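Local coordinates for protein glutaredoxin (Methanosarcina mazei, PDB 3NZN) that probably acts as a thiol-disulfide oxidoreductase of the glutaredoxin family, working through a pair of cysteines that form a disulfide, at residues Gly8-Gly13 with Phe49-Val54. Residues are numbered along the deposited sequence; the frame is centred on the assembly and turned at random.
Sequences GQKDRG and FDYVYV. With SO4 (sulfate ion), chain F.
The ring of Y51 turns one face to the backbone of G13, whose CA sits 3.9 Å from the ring centroid in a CH-pi contact over the face. A side chain at G13 would run into this ring. Y51 gets there with CG between its backbone N and carbonyl carbon (chi1 65°), which folds the ring across the neighbouring strand. K10 NZ donates a hydrogen bond to Y51 OH at 3.1 Å; the two side chains cross at about a right angle. A sulfate, probably from the crystallisation liquor, closes a triangle with them: Y51 OH donates to sulfate O4 at 2.6 Å, near the ring plane, and K10 NZ to sulfate O3 at 2.7 Å. H15 NE2 also binds this ion. K10 NZ further donates to a water that links it to Y53 OH. These side chains rise from two antiparallel strands of the thioredoxin-like sheet, 49-53 lying between 10-15 and 24-28. G13 and Y51 form a hydrogen-bonded pair: Y51 N to G13 O, 2.8 Å, and G13 N to Y51 O, 3.0 Å. Further along, Y53 N meets D11 O at 2.9 Å and 172°. D11 and R12 both face A3 on strand 2-4, a classic beta bulge. A valine in place of Y51 would probably uncover the G13 backbone and leave K10 and the sulfate without their shared hydroxyl. On the sheet face of R12 and V52, R12 CG approaches V52 CG2 at 4.3 Å, while the guanidinium forms a salt bridge with E61 and a charge-only contact with D11. V52 itself packs on I25 and Y27 of strand 24-28; Y51, on the other face, touches K39 of helix 33-45, and Y53 touches K36 of the same helix.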
ATOM      1  N   GLY A   8       7.626 -10.333 -13.660  1.00 14.06           N
ATOM      2  CA  GLY A   8       7.072 -10.445 -14.946  1.00 14.22           C
ATOM      3  C   GLY A   8       5.767  -9.726 -15.202  1.00 12.54           C
ATOM      4  O   GLY A   8       5.184  -9.909 -16.254  1.00 15.52           O
ATOM      5  N   GLN A   9       5.273  -8.987 -14.223  1.00 12.26           N
ATOM      6  CA  GLN A   9       4.043  -8.264 -14.309  1.00 12.59           C
ATOM      7  C   GLN A   9       4.300  -6.840 -14.828  1.00 12.55           C
ATOM      8  O   GLN A   9       5.163  -6.117 -14.399  1.00 12.49           O
ATOM      9  CB  GLN A   9       3.330  -8.173 -12.972  1.00 14.33           C
ATOM     10  CG  GLN A   9       3.131  -9.378 -12.236  1.00 18.69           C
ATOM     11  CD  GLN A   9       2.712  -9.072 -10.753  1.00 24.87           C
ATOM     12  OE1 GLN A   9       3.464  -8.390  -9.896  1.00 26.09           O
ATOM     13  NE2 GLN A   9       1.478  -9.526 -10.451  1.00 24.40           N
ATOM     14  N   LYS A  10       3.466  -6.382 -15.792  1.00 12.93           N
ATOM     15  CA  LYS A  10       3.529  -5.069 -16.310  1.00 12.34           C
ATOM     16  C   LYS A  10       3.315  -4.035 -15.232  1.00 11.80           C
ATOM     17  O   LYS A  10       2.305  -4.125 -14.498  1.00 14.77           O
ATOM     18  CB  LYS A  10       2.516  -4.874 -17.458  1.00 13.68           C
ATOM     19  CG  LYS A  10       2.654  -3.530 -18.139  1.00 14.33           C
ATOM     20  CD  LYS A  10       1.759  -3.380 -19.292  1.00 18.30           C
ATOM     21  CE  LYS A  10       0.291  -3.379 -18.943  1.00 18.64           C
ATOM     22  NZ  LYS A  10      -0.543  -3.306 -20.221  1.00 22.19           N
ATOM     23  N   ASP A  11       4.265  -3.107 -15.076  1.00 10.68           N
ATOM     24  CA  ASP A  11       4.127  -2.120 -14.025  1.00 11.50           C
ATOM     25  C   ASP A  11       4.034  -0.660 -14.540  1.00 10.62           C
ATOM     26  O   ASP A  11       3.730   0.211 -13.801  1.00 11.99           O
ATOM     27  CB  ASP A  11       5.187  -2.281 -12.913  1.00 12.12           C
ATOM     28  CG  ASP A  11       6.595  -2.115 -13.409  1.00 13.07           C
ATOM     29  OD1 ASP A  11       6.889  -1.788 -14.559  1.00 18.42           O
ATOM     30  OD2 ASP A  11       7.479  -2.431 -12.564  1.00 13.70           O
ATOM     31  N   ARG A  12       4.301  -0.453 -15.852  1.00 11.19           N
ATOM     32  CA  ARG A  12       4.285   0.895 -16.457  1.00 11.82           C
ATOM     33  C   ARG A  12       4.098   0.724 -17.914  1.00 11.73           C
ATOM     34  O   ARG A  12       4.547  -0.217 -18.504  1.00 12.73           O
ATOM     35  CB  ARG A  12       5.638   1.577 -16.291  1.00 15.68           C
ATOM     36  CG  ARG A  12       6.299   1.808 -14.996  1.00 21.53           C
ATOM     37  CD  ARG A  12       7.661   2.478 -15.158  1.00 21.52           C
ATOM     38  NE  ARG A  12       8.507   2.079 -14.039  1.00 30.85           N
ATOM     39  CZ  ARG A  12       9.263   0.972 -14.063  1.00 37.02           C
ATOM     40  NH1 ARG A  12      10.074   0.734 -13.110  1.00 37.53           N
ATOM     41  NH2 ARG A  12       9.272   0.115 -15.085  1.00 40.14           N
ATOM     42  N   GLY A  13       3.441   1.714 -18.526  1.00 13.01           N
ATOM     43  CA  GLY A  13       3.392   1.878 -19.997  1.00 13.76           C
ATOM     44  C   GLY A  13       3.543   3.340 -20.349  1.00 12.44           C
ATOM     45  O   GLY A  13       3.125   4.208 -19.652  1.00 13.89           O
ATOM     46  N   PHE A  49       0.528   9.559 -23.255  1.00  9.39           N
ATOM     47  CA  PHE A  49       0.463   9.495 -21.777  1.00  9.41           C
ATOM     48  C   PHE A  49       1.267   8.268 -21.325  1.00  9.11           C
ATOM     49  O   PHE A  49       1.461   7.361 -22.023  1.00  9.78           O
ATOM     50  CB  PHE A  49      -0.988   9.392 -21.270  1.00  9.54           C
ATOM     51  CG  PHE A  49      -1.665   8.121 -21.559  1.00  9.70           C
ATOM     52  CD1 PHE A  49      -1.826   7.156 -20.502  1.00 10.85           C
ATOM     53  CD2 PHE A  49      -2.206   7.775 -22.753  1.00  9.97           C
ATOM     54  CE1 PHE A  49      -2.481   5.992 -20.719  1.00 12.57           C
ATOM     55  CE2 PHE A  49      -2.854   6.630 -23.003  1.00 11.82           C
ATOM     56  CZ  PHE A  49      -3.005   5.676 -21.952  1.00 12.33           C
ATOM     57  N   ASP A  50       1.665   8.425 -20.054  1.00  9.86           N
ATOM     58  CA  ASP A  50       2.244   7.296 -19.314  1.00  9.48           C
ATOM     59  C   ASP A  50       1.252   6.873 -18.238  1.00  9.46           C
ATOM     60  O   ASP A  50       0.519   7.613 -17.713  1.00  9.63           O
ATOM     61  CB  ASP A  50       3.517   7.769 -18.642  1.00 12.37           C
ATOM     62  CG  ASP A  50       4.563   8.201 -19.572  1.00 14.85           C
ATOM     63  OD1 ASP A  50       4.495   7.953 -20.761  1.00 15.60           O
ATOM     64  OD2 ASP A  50       5.461   8.834 -19.065  1.00 25.44           O
ATOM     65  N   TYR A  51       1.440   5.585 -17.847  1.00 10.65           N
ATOM     66  CA  TYR A  51       0.699   5.047 -16.673  1.00 10.88           C
ATOM     67  C   TYR A  51       1.676   4.142 -15.865  1.00 11.04           C
ATOM     68  O   TYR A  51       2.608   3.607 -16.380  1.00 11.72           O
ATOM     69  CB  TYR A  51      -0.566   4.390 -17.043  1.00 12.30           C
ATOM     70  CG  TYR A  51      -0.458   3.169 -17.852  1.00 13.57           C
ATOM     71  CD1 TYR A  51      -0.418   1.923 -17.224  1.00 15.89           C
ATOM     72  CD2 TYR A  51      -0.242   3.209 -19.228  1.00 14.98           C
ATOM     73  CE1 TYR A  51      -0.287   0.795 -17.944  1.00 18.88           C
ATOM     74  CE2 TYR A  51      -0.112   2.050 -19.969  1.00 18.96           C
ATOM     75  CZ  TYR A  51      -0.126   0.849 -19.297  1.00 19.63           C
ATOM     76  OH  TYR A  51       0.020  -0.317 -19.971  1.00 24.24           O
ATOM     77  N   VAL A  52       1.337   4.137 -14.569  1.00  9.77           N
ATOM     78  CA  VAL A  52       2.144   3.353 -13.559  1.00  9.73           C
ATOM     79  C   VAL A  52       1.139   2.665 -12.679  1.00 10.72           C
ATOM     80  O   VAL A  52       0.211   3.230 -12.168  1.00 11.73           O
ATOM     81  CB  VAL A  52       2.965   4.343 -12.718  1.00 11.83           C
ATOM     82  CG1 VAL A  52       3.747   3.603 -11.601  1.00 12.80           C
ATOM     83  CG2 VAL A  52       3.951   5.118 -13.627  1.00 14.06           C
ATOM     84  N   TYR A  53       1.432   1.314 -12.471  1.00  9.70           N
ATOM     85  CA  TYR A  53       0.657   0.554 -11.518  1.00  9.88           C
ATOM     86  C   TYR A  53       1.440   0.467 -10.192  1.00  9.32           C
ATOM     87  O   TYR A  53       2.468  -0.300 -10.127  1.00 10.37           O
ATOM     88  CB  TYR A  53       0.377  -0.840 -12.050  1.00 10.68           C
ATOM     89  CG  TYR A  53      -0.576  -0.863 -13.230  1.00 11.17           C
ATOM     90  CD1 TYR A  53      -1.686  -0.026 -13.283  1.00 12.14           C
ATOM     91  CD2 TYR A  53      -0.381  -1.719 -14.273  1.00 13.48           C
ATOM     92  CE1 TYR A  53      -2.542  -0.060 -14.369  1.00 14.77           C
ATOM     93  CE2 TYR A  53      -1.257  -1.747 -15.392  1.00 16.49           C
ATOM     94  CZ  TYR A  53      -2.302  -0.910 -15.404  1.00 16.80           C
ATOM     95  OH  TYR A  53      -3.146  -0.905 -16.521  1.00 22.07           O
ATOM     96  N   VAL A  54       1.121   1.270  -9.283  1.00  9.98           N
ATOM     97  CA  VAL A  54       1.938   1.488  -8.096  1.00 11.43           C
ATOM     98  C   VAL A  54       1.995   0.109  -7.260  1.00 11.69           C
ATOM     99  O   VAL A  54       3.106  -0.122  -6.686  1.00 13.34           O
ATOM    100  CB  VAL A  54       1.384   2.586  -7.225  1.00 12.37           C
ATOM    101  CG1 VAL A  54       2.101   2.735  -5.934  1.00 14.89           C
ATOM    102  CG2 VAL A  54       1.479   3.983  -7.966  1.00 12.91           C
TER
HETATM  103  S   SO4 F 107       0.566  -1.232 -23.263  1.00 27.10           S
HETATM  104  O1  SO4 F 107       1.881  -1.093 -23.989  1.00 32.23           O
HETATM  105  O2  SO4 F 107      -0.512  -1.262 -24.254  1.00 34.06           O
HETATM  106  O3  SO4 F 107       0.533  -2.404 -22.513  1.00 28.47           O
HETATM  107  O4  SO4 F 107       0.515   0.051 -22.489  1.00 32.99           O
HETATM  108  O   HOH W   1      -2.880  -2.587 -18.667  1.00 35.67           O